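Local coordinates for SspB protein (Streptomyces clavuligerus, PDB 6JUF) that probably acts as a metal-dependent DNA-cleaving component of the SspABCD-SspE phosphorothioation-sensing anti-phage defence system, at residues B[320-324]-B[325-329]; B[307-310]-B[311-314]; B[56-59]-B[60-63]; B[26-29]-B[30-34]. All coordinates share one frame; numbering follows the deposited sequence.

Interaction 1. Residues B[320-324]-B[325-329]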
loop_
_atom_site.group_PDB
_atom_site.type_symbol
_atom_site.label_atom_id
_atom_site.label_comp_id
_atom_site.label_asym_id
_atom_site.label_seq_id
_atom_site.Cartn_x
_atom_site.Cartn_y
_atom_site.Cartn_z
ATOM N N ASN B 320 -9.488 15.997 14.313
ATOM C CA ASN B 320 -10.231 17.217 14.032
ATOM C C ASN B 320 -9.547 18.064 12.982
ATOM O O ASN B 320 -9.168 19.226 13.193
ATOM C CB ASN B 320 -10.479 17.943 15.367
ATOM C CG ASN B 320 -11.280 17.078 16.323
ATOM O OD1 ASN B 320 -10.853 16.835 17.475
ATOM N ND2 ASN B 320 -12.415 16.594 15.872
ATOM N N VAL B 321 -9.426 17.449 11.798
ATOM C CA VAL B 321 -8.928 18.166 10.610
ATOM C C VAL B 321 -9.690 19.474 10.358
ATOM O O VAL B 321 -9.050 20.472 9.900
ATOM C CB VAL B 321 -9.057 17.248 9.381
ATOM C CG1 VAL B 321 -8.557 17.910 8.130
ATOM C CG2 VAL B 321 -8.285 15.951 9.624
ATOM N N ARG B 322 -11.001 19.476 10.572
ATOM C CA ARG B 322 -11.848 20.636 10.209
ATOM C C ARG B 322 -11.467 21.901 11.019
ATOM O O ARG B 322 -11.805 23.010 10.634
ATOM C CB ARG B 322 -13.347 20.295 10.353
ATOM C CG ARG B 322 -13.877 19.243 9.376
ATOM C CD ARG B 322 -15.318 18.852 9.659
ATOM N NE ARG B 322 -15.490 18.384 11.053
ATOM C CZ ARG B 322 -16.671 18.113 11.605
ATOM N NH1 ARG B 322 -17.776 18.183 10.901
ATOM N NH2 ARG B 322 -16.682 17.747 12.854
ATOM N N SER B 323 -10.782 21.683 12.138
ATOM C CA SER B 323 -10.299 22.741 13.044
ATOM C C SER B 323 -9.025 23.420 12.624
ATOM O O SER B 323 -8.654 24.461 13.189
ATOM C CB SER B 323 -10.043 22.163 14.432
ATOM O OG SER B 323 -11.290 21.815 14.951
ATOM N N ARG B 324 -8.345 22.845 11.645
ATOM C CA ARG B 324 -7.040 23.335 11.205
ATOM C C ARG B 324 -7.264 24.676 10.525
ATOM O O ARG B 324 -8.328 24.920 9.893
ATOM C CB ARG B 324 -6.356 22.371 10.235
ATOM C CG ARG B 324 -5.978 21.074 10.905
ATOM C CD ARG B 324 -5.298 20.075 9.959
ATOM N NE ARG B 324 -5.183 18.822 10.689
ATOM C CZ ARG B 324 -4.806 17.653 10.189
ATOM N NH1 ARG B 324 -4.473 17.549 8.921
ATOM N NH2 ARG B 324 -4.765 16.587 10.973
ATOM N N PRO B 325 -6.249 25.554 10.664
ATOM C CA PRO B 325 -6.324 26.865 10.013
ATOM C C PRO B 325 -6.659 26.752 8.536
ATOM O O PRO B 325 -6.011 25.960 7.813
ATOM C CB PRO B 325 -4.922 27.433 10.190
ATOM C CG PRO B 325 -4.434 26.775 11.433
ATOM C CD PRO B 325 -4.967 25.365 11.367
ATOM N N ASN B 326 -7.696 27.497 8.126
ATOM C CA ASN B 326 -8.044 27.642 6.708
ATOM C C ASN B 326 -8.612 26.398 6.069
ATOM O O ASN B 326 -8.674 26.304 4.844
ATOM C CB ASN B 326 -6.800 28.066 5.910
ATOM C CG ASN B 326 -6.250 29.388 6.376
ATOM O OD1 ASN B 326 -6.969 30.362 6.454
ATOM N ND2 ASN B 326 -4.969 29.424 6.653
ATOM N N PHE B 327 -9.009 25.431 6.894
ATOM C CA PHE B 327 -9.729 24.274 6.350
ATOM C C PHE B 327 -11.107 24.671 5.868
ATOM O O PHE B 327 -11.849 25.267 6.627
ATOM C CB PHE B 327 -9.862 23.146 7.372
ATOM C CG PHE B 327 -10.394 21.879 6.732
ATOM C CD1 PHE B 327 -9.513 20.950 6.187
ATOM C CD2 PHE B 327 -11.749 21.706 6.590
ATOM C CE1 PHE B 327 -10.004 19.787 5.555
ATOM C CE2 PHE B 327 -12.246 20.582 5.957
ATOM C CZ PHE B 327 -11.370 19.625 5.441
ATOM N N PRO B 328 -11.447 24.360 4.599
ATOM C CA PRO B 328 -12.742 24.854 4.090
ATOM C C PRO B 328 -13.953 24.126 4.621
ATOM O O PRO B 328 -13.902 22.861 4.722
ATOM C CB PRO B 328 -12.659 24.589 2.595
ATOM C CG PRO B 328 -11.665 23.478 2.437
ATOM C CD PRO B 328 -10.689 23.550 3.589
ATOM N N THR B 329 -15.025 24.855 4.931
ATOM C CA THR B 329 -16.326 24.244 5.187
ATOM C C THR B 329 -16.872 23.606 3.899
ATOM O O THR B 329 -16.349 23.876 2.790
ATOM C CB THR B 329 -17.329 25.268 5.694
ATOM O OG1 THR B 329 -17.598 26.276 4.695
ATOM C CG2 THR B 329 -16.804 25.912 7.019
HETATM O O HOH W 1 -13.401 23.999 8.676
#
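F327 and R324 meet across a type II beta turn that runs from R324 to F327. The turn is closed by F327 N donating to R324 O at 3.1 Å. Its donor stands 41° out of the carbonyl plane, above it rather than on a lone pair. P325 and N326 hold the two corners. CB of F327 rests 3.4 Å from R324 O, and the phenyl ring packs against the 3-10 segment 321-323. There the ring is met by V321, whose CG1 lies 3.5 Å from CE1 of F327, and by the CA of R322, 3.8 Å from CD2 of F327. A chi1 of -180° makes CG1 the branch that V321 presents to F327, while its CG2 lies over one face of the R324 guanidinium. A water joins the backbones, donating to R322 O at 2.7 Å and to F327 O at 2.9 Å. The far ends of both arginines are held elsewhere: R324 NH1 bonds to D98 O and G99 O, and R322 NE pairs with D315. Between helices 306-317 and 330-336, this loop packs V321 on W93 and F327 on R92, both of helix 89-95.

Interaction 2. Residues B[307-310]-B[311-314]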
loop_
_atom_site.group_PDB
_atom_site.type_symbol
_atom_site.label_atom_id
_atom_site.label_comp_id
_atom_site.label_asym_id
_atom_site.label_seq_id
_atom_site.Cartn_x
_atom_site.Cartn_y
_atom_site.Cartn_z
ATOM N N PHE B 307 -26.134 12.661 10.141
ATOM C CA PHE B 307 -25.038 12.978 9.255
ATOM C C PHE B 307 -23.996 13.863 9.917
ATOM O O PHE B 307 -22.777 13.578 9.793
ATOM C CB PHE B 307 -25.551 13.629 7.975
ATOM C CG PHE B 307 -24.492 13.808 6.935
ATOM C CD1 PHE B 307 -24.239 12.767 6.050
ATOM C CD2 PHE B 307 -23.746 14.985 6.864
ATOM C CE1 PHE B 307 -23.268 12.898 5.050
ATOM C CE2 PHE B 307 -22.788 15.175 5.865
ATOM C CZ PHE B 307 -22.535 14.113 4.958
ATOM N N ASP B 308 -24.417 14.937 10.613
ATOM C CA ASP B 308 -23.439 15.837 11.221
ATOM C C ASP B 308 -22.733 15.104 12.342
ATOM O O ASP B 308 -21.508 15.354 12.606
ATOM C CB ASP B 308 -24.099 17.143 11.755
ATOM C CG ASP B 308 -24.541 18.075 10.630
ATOM O OD1 ASP B 308 -24.079 17.925 9.474
ATOM O OD2 ASP B 308 -25.363 18.975 10.886
ATOM N N LEU B 309 -23.464 14.258 13.056
ATOM C CA LEU B 309 -22.835 13.522 14.167
ATOM C C LEU B 309 -21.823 12.518 13.609
ATOM O O LEU B 309 -20.770 12.318 14.182
ATOM C CB LEU B 309 -23.859 12.822 15.081
ATOM C CG LEU B 309 -24.785 13.838 15.808
ATOM C CD1 LEU B 309 -25.921 13.024 16.436
ATOM C CD2 LEU B 309 -23.900 14.519 16.849
ATOM N N ALA B 310 -22.152 11.885 12.492
ATOM C CA ALA B 310 -21.255 10.961 11.878
ATOM C C ALA B 310 -19.926 11.656 11.585
ATOM O O ALA B 310 -18.870 11.062 11.823
ATOM C CB ALA B 310 -21.856 10.422 10.565
ATOM N N TRP B 311 -19.981 12.857 11.039
ATOM C CA TRP B 311 -18.792 13.583 10.760
ATOM C C TRP B 311 -18.050 14.096 11.980
ATOM O O TRP B 311 -16.852 14.255 11.886
ATOM C CB TRP B 311 -19.044 14.669 9.708
ATOM C CG TRP B 311 -18.986 14.009 8.371
ATOM C CD1 TRP B 311 -20.026 13.461 7.631
ATOM C CD2 TRP B 311 -17.799 13.767 7.602
ATOM N NE1 TRP B 311 -19.561 12.926 6.484
ATOM C CE2 TRP B 311 -18.227 13.078 6.405
ATOM C CE3 TRP B 311 -16.449 14.051 7.780
ATOM C CZ2 TRP B 311 -17.319 12.663 5.428
ATOM C CZ3 TRP B 311 -15.547 13.678 6.802
ATOM C CH2 TRP B 311 -15.974 12.971 5.642
ATOM N N ASP B 312 -18.713 14.468 13.066
ATOM C CA ASP B 312 -17.982 14.741 14.319
ATOM C C ASP B 312 -17.159 13.530 14.709
ATOM O O ASP B 312 -15.983 13.660 15.053
ATOM C CB ASP B 312 -18.922 15.107 15.467
ATOM C CG ASP B 312 -19.617 16.449 15.267
ATOM O OD1 ASP B 312 -19.097 17.255 14.458
ATOM O OD2 ASP B 312 -20.696 16.665 15.876
ATOM N N VAL B 313 -17.782 12.360 14.709
ATOM C CA VAL B 313 -17.128 11.135 15.164
ATOM C C VAL B 313 -15.955 10.817 14.210
ATOM O O VAL B 313 -14.858 10.486 14.631
ATOM C CB VAL B 313 -18.143 9.971 15.113
ATOM C CG1 VAL B 313 -17.483 8.595 15.251
ATOM C CG2 VAL B 313 -19.180 10.126 16.217
ATOM N N LEU B 314 -16.171 10.950 12.922
ATOM C CA LEU B 314 -15.117 10.650 11.953
ATOM C C LEU B 314 -13.961 11.674 12.038
ATOM O O LEU B 314 -12.838 11.300 12.026
ATOM C CB LEU B 314 -15.672 10.633 10.519
ATOM C CG LEU B 314 -14.673 10.296 9.411
ATOM C CD1 LEU B 314 -13.970 8.957 9.671
ATOM C CD2 LEU B 314 -15.368 10.234 8.048
#
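W311 N donates to F307 O at 3.1 Å, the first of four consecutive i to i+4 bonds in helix 306-317. D312 N to D308 O, V313 N to L309 O and L314 N to A310 O follow; the last is the shortest, at 2.9 Å. Beyond the backbone, F307 and W311 project side by side in the same direction. CD1 of W311 sits over one face of the phenyl ring, toward its rim, at 3.7 Å from CE2 of F307, and NE1 of W311 approaches CZ of F307 to 3.5 Å. The ring planes are inclined by 45°, an oblique pairing. A chi1 of -172° turns the F307 ring alongside the indole. L314 CD2 covers part of an indole face, while W89, W93 and Y236 meet W311 edge-to-face. On another flank, CD2 of L309 comes to 4.0 Å from OD2 of D312, whose OD1 forms a salt bridge to R322. The chemistry is therefore divided: an aromatic cluster around W311, which also has a cation-pi contact with R330, and a charged link from D312 to the following loop.

Interaction 3. Residues B[56-59]-B[60-63]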
loop_
_atom_site.group_PDB
_atom_site.type_symbol
_atom_site.label_atom_id
_atom_site.label_comp_id
_atom_site.label_asym_id
_atom_site.label_seq_id
_atom_site.Cartn_x
_atom_site.Cartn_y
_atom_site.Cartn_z
ATOM N N MET B 56 -4.890 3.458 -19.071
ATOM C CA MET B 56 -5.189 3.624 -17.617
ATOM C C MET B 56 -5.959 4.904 -17.248
ATOM O O MET B 56 -6.501 5.025 -16.133
ATOM C CB MET B 56 -3.894 3.548 -16.802
ATOM C CG MET B 56 -3.197 2.231 -16.923
ATOM S SD MET B 56 -1.533 2.480 -16.250
ATOM C CE MET B 56 -0.815 0.943 -16.805
ATOM N N VAL B 57 -6.088 5.836 -18.215
ATOM C CA VAL B 57 -6.730 7.121 -17.900
ATOM C C VAL B 57 -8.164 6.963 -17.383
ATOM O O VAL B 57 -8.553 7.548 -16.377
ATOM C CB VAL B 57 -6.634 8.118 -19.064
ATOM C CG1 VAL B 57 -7.394 9.411 -18.734
ATOM C CG2 VAL B 57 -5.154 8.396 -19.466
ATOM N N TYR B 58 -8.962 6.213 -18.119
ATOM C CA TYR B 58 -10.343 6.038 -17.730
ATOM C C TYR B 58 -10.504 5.311 -16.385
ATOM O O TYR B 58 -11.314 5.703 -15.560
ATOM C CB TYR B 58 -11.165 5.365 -18.841
ATOM C CG TYR B 58 -12.575 5.773 -18.682
ATOM C CD1 TYR B 58 -13.030 6.856 -19.391
ATOM C CD2 TYR B 58 -13.449 5.097 -17.791
ATOM C CE1 TYR B 58 -14.283 7.298 -19.249
ATOM C CE2 TYR B 58 -14.768 5.554 -17.637
ATOM C CZ TYR B 58 -15.144 6.658 -18.391
ATOM O OH TYR B 58 -16.438 7.105 -18.318
ATOM N N ALA B 59 -9.717 4.261 -16.195
ATOM C CA ALA B 59 -9.767 3.527 -14.917
ATOM C C ALA B 59 -9.452 4.470 -13.752
ATOM O O ALA B 59 -10.100 4.439 -12.719
ATOM C CB ALA B 59 -8.820 2.337 -14.944
ATOM N N MET B 60 -8.459 5.330 -13.935
ATOM C CA MET B 60 -8.103 6.307 -12.885
ATOM C C MET B 60 -9.275 7.281 -12.596
ATOM O O MET B 60 -9.613 7.529 -11.437
ATOM C CB MET B 60 -6.854 7.076 -13.322
ATOM C CG MET B 60 -6.362 8.122 -12.320
ATOM S SD MET B 60 -5.000 9.023 -13.048
ATOM C CE MET B 60 -4.035 9.485 -11.617
ATOM N N ARG B 61 -9.893 7.792 -13.674
ATOM C CA ARG B 61 -11.072 8.640 -13.572
ATOM C C ARG B 61 -12.216 7.921 -12.836
ATOM O O ARG B 61 -12.843 8.496 -11.911
ATOM C CB ARG B 61 -11.478 9.019 -15.002
ATOM C CG ARG B 61 -12.783 9.848 -15.136
ATOM C CD ARG B 61 -13.109 10.000 -16.622
ATOM N NE ARG B 61 -14.371 10.659 -16.801
ATOM C CZ ARG B 61 -14.802 11.070 -17.995
ATOM N NH1 ARG B 61 -14.009 10.880 -19.068
ATOM N NH2 ARG B 61 -15.989 11.658 -18.102
ATOM N N TYR B 62 -12.475 6.662 -13.240
ATOM C CA TYR B 62 -13.524 5.835 -12.675
ATOM C C TYR B 62 -13.343 5.686 -11.147
ATOM O O TYR B 62 -14.260 5.859 -10.375
ATOM C CB TYR B 62 -13.583 4.459 -13.388
ATOM C CG TYR B 62 -14.485 3.521 -12.611
ATOM C CD1 TYR B 62 -15.878 3.540 -12.767
ATOM C CD2 TYR B 62 -13.908 2.627 -11.665
ATOM C CE1 TYR B 62 -16.685 2.725 -11.981
ATOM C CE2 TYR B 62 -14.734 1.788 -10.899
ATOM C CZ TYR B 62 -16.131 1.868 -11.074
ATOM O OH TYR B 62 -16.939 1.078 -10.292
ATOM N N TRP B 63 -12.118 5.372 -10.747
ATOM C CA TRP B 63 -11.854 5.069 -9.330
ATOM C C TRP B 63 -12.086 6.315 -8.504
ATOM O O TRP B 63 -12.616 6.242 -7.392
ATOM C CB TRP B 63 -10.495 4.432 -9.063
ATOM C CG TRP B 63 -10.482 2.994 -9.419
ATOM C CD1 TRP B 63 -9.649 2.347 -10.319
ATOM C CD2 TRP B 63 -11.350 1.951 -8.840
ATOM N NE1 TRP B 63 -9.965 0.971 -10.371
ATOM C CE2 TRP B 63 -10.968 0.685 -9.492
ATOM C CE3 TRP B 63 -12.350 1.937 -7.845
ATOM C CZ2 TRP B 63 -11.610 -0.524 -9.191
ATOM C CZ3 TRP B 63 -12.978 0.703 -7.553
ATOM C CH2 TRP B 63 -12.613 -0.478 -8.209
#
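Y58 and R61 form the main side-chain contact across the first turns of helix 57-66. Both the CD methylene and the guanidinium meet the ring: NH1 of R61 comes closest, 3.6 Å from CE1 of Y58. CD of R61 lies over one face of the ring, near the rim, at 3.9 Å from the same CE1, and OH of Y58 stands over the centre of the guanidinium. The two planes are 39° apart, so the groups overlap without lying flat on one another. R61 reaches this position with an extended chain that starts from a chi1 of 176°.

Backbone bonds form a second set. M60 N donates to M56 O at 3.0 Å, and R61 N to V57 O follows at the same 3.0 Å. Y62 N to Y58 O is the shortest of the series, at 2.8 Å, and W63 N to A59 O completes it.

Packing on carbonyls makes a third. CD1 of W63 lies 3.2 Å from A59 O, and CB of Y62 is 3.4 Å from Y58 O. Outside the turn, Y62 OH bonds to W127 O and W63 NE1 to F20 O, while M60 packs on W26 of helix 24-34.

Chemically, R61 is held at two levels: NE forms a salt bridge with E72, and one guanidinium face meets Y58. The cation may in turn polarise the phenol, whose OH also has a weak hydrogen bond to R16 NH1. Y58 lies about 4 Å, side chain to side chain, from E18, a magnesium ligand in this protein although no ion is bound to this chain here, which places Y58 beside the metal site.

Interaction 4. Residues B[26-29]-B[30-34]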
loop_
_atom_site.group_PDB
_atom_site.type_symbol
_atom_site.label_atom_id
_atom_site.label_comp_id
_atom_site.label_asym_id
_atom_site.label_seq_id
_atom_site.Cartn_x
_atom_site.Cartn_y
_atom_site.Cartn_z
ATOM N N TRP B 26 -2.939 6.419 -8.027
ATOM C CA TRP B 26 -4.050 6.932 -8.855
ATOM C C TRP B 26 -4.969 7.858 -8.081
ATOM O O TRP B 26 -5.410 8.905 -8.622
ATOM C CB TRP B 26 -4.850 5.775 -9.409
ATOM C CG TRP B 26 -4.144 5.045 -10.517
ATOM C CD1 TRP B 26 -2.879 5.246 -11.005
ATOM C CD2 TRP B 26 -4.729 3.954 -11.343
ATOM N NE1 TRP B 26 -2.601 4.349 -12.061
ATOM C CE2 TRP B 26 -3.683 3.535 -12.270
ATOM C CE3 TRP B 26 -5.938 3.286 -11.338
ATOM C CZ2 TRP B 26 -3.902 2.560 -13.242
ATOM C CZ3 TRP B 26 -6.133 2.267 -12.291
ATOM C CH2 TRP B 26 -5.141 1.902 -13.202
ATOM N N LEU B 27 -5.287 7.512 -6.816
ATOM C CA LEU B 27 -6.209 8.359 -6.036
ATOM C C LEU B 27 -5.508 9.719 -5.770
ATOM O O LEU B 27 -6.070 10.769 -5.874
ATOM C CB LEU B 27 -6.544 7.691 -4.735
ATOM C CG LEU B 27 -7.258 6.353 -4.894
ATOM C CD1 LEU B 27 -7.589 5.847 -3.488
ATOM C CD2 LEU B 27 -8.504 6.459 -5.824
ATOM N N HIS B 28 -4.252 9.613 -5.379
ATOM C CA HIS B 28 -3.461 10.808 -5.017
ATOM C C HIS B 28 -3.234 11.800 -6.139
ATOM O O HIS B 28 -3.574 13.010 -6.013
ATOM C CB HIS B 28 -2.124 10.349 -4.417
ATOM C CG HIS B 28 -1.155 11.462 -4.119
ATOM N ND1 HIS B 28 -1.282 12.262 -3.028
ATOM C CD2 HIS B 28 0.014 11.856 -4.775
ATOM C CE1 HIS B 28 -0.239 13.158 -3.006
ATOM N NE2 HIS B 28 0.567 12.900 -4.065
ATOM N N LYS B 29 -2.721 11.258 -7.240
ATOM C CA LYS B 29 -2.468 12.128 -8.437
ATOM C C LYS B 29 -3.753 12.632 -9.073
ATOM O O LYS B 29 -3.745 13.766 -9.547
ATOM C CB LYS B 29 -1.660 11.399 -9.494
ATOM C CG LYS B 29 -0.255 11.153 -9.008
ATOM C CD LYS B 29 0.686 10.612 -10.063
ATOM C CE LYS B 29 0.440 9.154 -10.373
ATOM N NZ LYS B 29 0.887 8.848 -11.756
ATOM N N ALA B 30 -4.839 11.840 -9.068
ATOM C CA ALA B 30 -6.133 12.353 -9.553
ATOM C C ALA B 30 -6.568 13.597 -8.733
ATOM O O ALA B 30 -6.933 14.627 -9.307
ATOM C CB ALA B 30 -7.194 11.253 -9.573
ATOM N N TYR B 31 -6.484 13.503 -7.404
ATOM C CA TYR B 31 -6.858 14.616 -6.533
ATOM C C TYR B 31 -6.078 15.872 -6.874
ATOM O O TYR B 31 -6.612 16.952 -7.020
ATOM C CB TYR B 31 -6.699 14.238 -5.063
ATOM C CG TYR B 31 -6.982 15.465 -4.163
ATOM C CD1 TYR B 31 -8.234 15.987 -4.004
ATOM C CD2 TYR B 31 -5.905 16.108 -3.505
ATOM C CE1 TYR B 31 -8.491 17.114 -3.234
ATOM C CE2 TYR B 31 -6.163 17.277 -2.718
ATOM C CZ TYR B 31 -7.447 17.747 -2.571
ATOM O OH TYR B 31 -7.664 18.832 -1.787
ATOM N N MET B 32 -4.774 15.694 -6.985
ATOM C CA MET B 32 -3.838 16.833 -7.153
ATOM C C MET B 32 -4.114 17.550 -8.489
ATOM O O MET B 32 -4.053 18.770 -8.611
ATOM C CB MET B 32 -2.366 16.413 -7.067
ATOM C CG MET B 32 -1.834 15.966 -5.701
ATOM S SD MET B 32 -2.288 17.097 -4.355
ATOM C CE MET B 32 -1.260 18.513 -4.804
ATOM N N GLN B 33 -4.416 16.756 -9.505
ATOM C CA GLN B 33 -4.730 17.288 -10.855
ATOM C C GLN B 33 -6.134 17.905 -11.010
ATOM O O GLN B 33 -6.254 19.018 -11.527
ATOM C CB GLN B 33 -4.589 16.163 -11.892
ATOM C CG GLN B 33 -3.183 15.737 -12.244
ATOM C CD GLN B 33 -2.608 16.568 -13.358
ATOM O OE1 GLN B 33 -3.006 16.415 -14.511
ATOM N NE2 GLN B 33 -1.700 17.461 -13.028
ATOM N N VAL B 34 -7.190 17.224 -10.530
ATOM C CA VAL B 34 -8.576 17.691 -10.685
ATOM C C VAL B 34 -8.835 18.951 -9.866
ATOM O O VAL B 34 -9.788 19.637 -10.113
ATOM C CB VAL B 34 -9.596 16.556 -10.371
ATOM C CG1 VAL B 34 -9.711 16.312 -8.878
ATOM C CG2 VAL B 34 -10.962 16.873 -10.967
#
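Helix 24-34 carries this contact, in which buried H28 and exposed M32 meet one turn apart. CG of M32 is placed over one face of the imidazole, toward its rim, 4.2 Å from CE1 of H28. The methionine chain bends at chi2 (-47°) and chi3, and its SD lies 5.2 Å from the ring centroid at 32° off the normal, an oblique sulfur-aromatic approach. The same CG also lies 3.4 Å from H28 O, the carbonyl that accepts M32 N at 3.1 Å. Three further i to i+4 bonds accompany it: A30 N to W26 O, Q33 N to K29 O, and Y31 N to L27 O, the longest at 3.2 Å. CB of A30 lies 3.1 Å from W26 O, the oxygen that A30 N bonds. Polar ends are bound outside the turn, K29 NZ by L50 O and Y31 OH by D96. The H28 ring also meets F24 of its own chain and Y103 of the second subunit, on which K29 packs too. The chemistry thus implies an imidazole in contact with a methionine methylene, F24 and, across the subunit boundary, Y103, at a place where this helix contributes to the dimer interface.

In the fold
Along the chain the order is interaction 4 (helix 24-34), interaction 3 (helix 57-66), interaction 2 (helix 306-317) and interaction 1 (the loop leading to helix 330-336). They form two touching pairs. Interactions 3 and 4 have centres 11 Å apart and join where M60 CE packs 3.3 Å from W26 O. Interactions 1 and 2, with centres 15 Å apart, are tied by the salt bridge from R322 NH2 to D312 OD1, 2.9 Å long. Interactions 2 and 3 lie on opposite sides of the chain's centre, 30 Å apart between centres. Interaction 3 lies next to the magnesium ligand E18 and interaction 4 reaches the second subunit; the other pair packs against helix 89-95, which Y31 also touches.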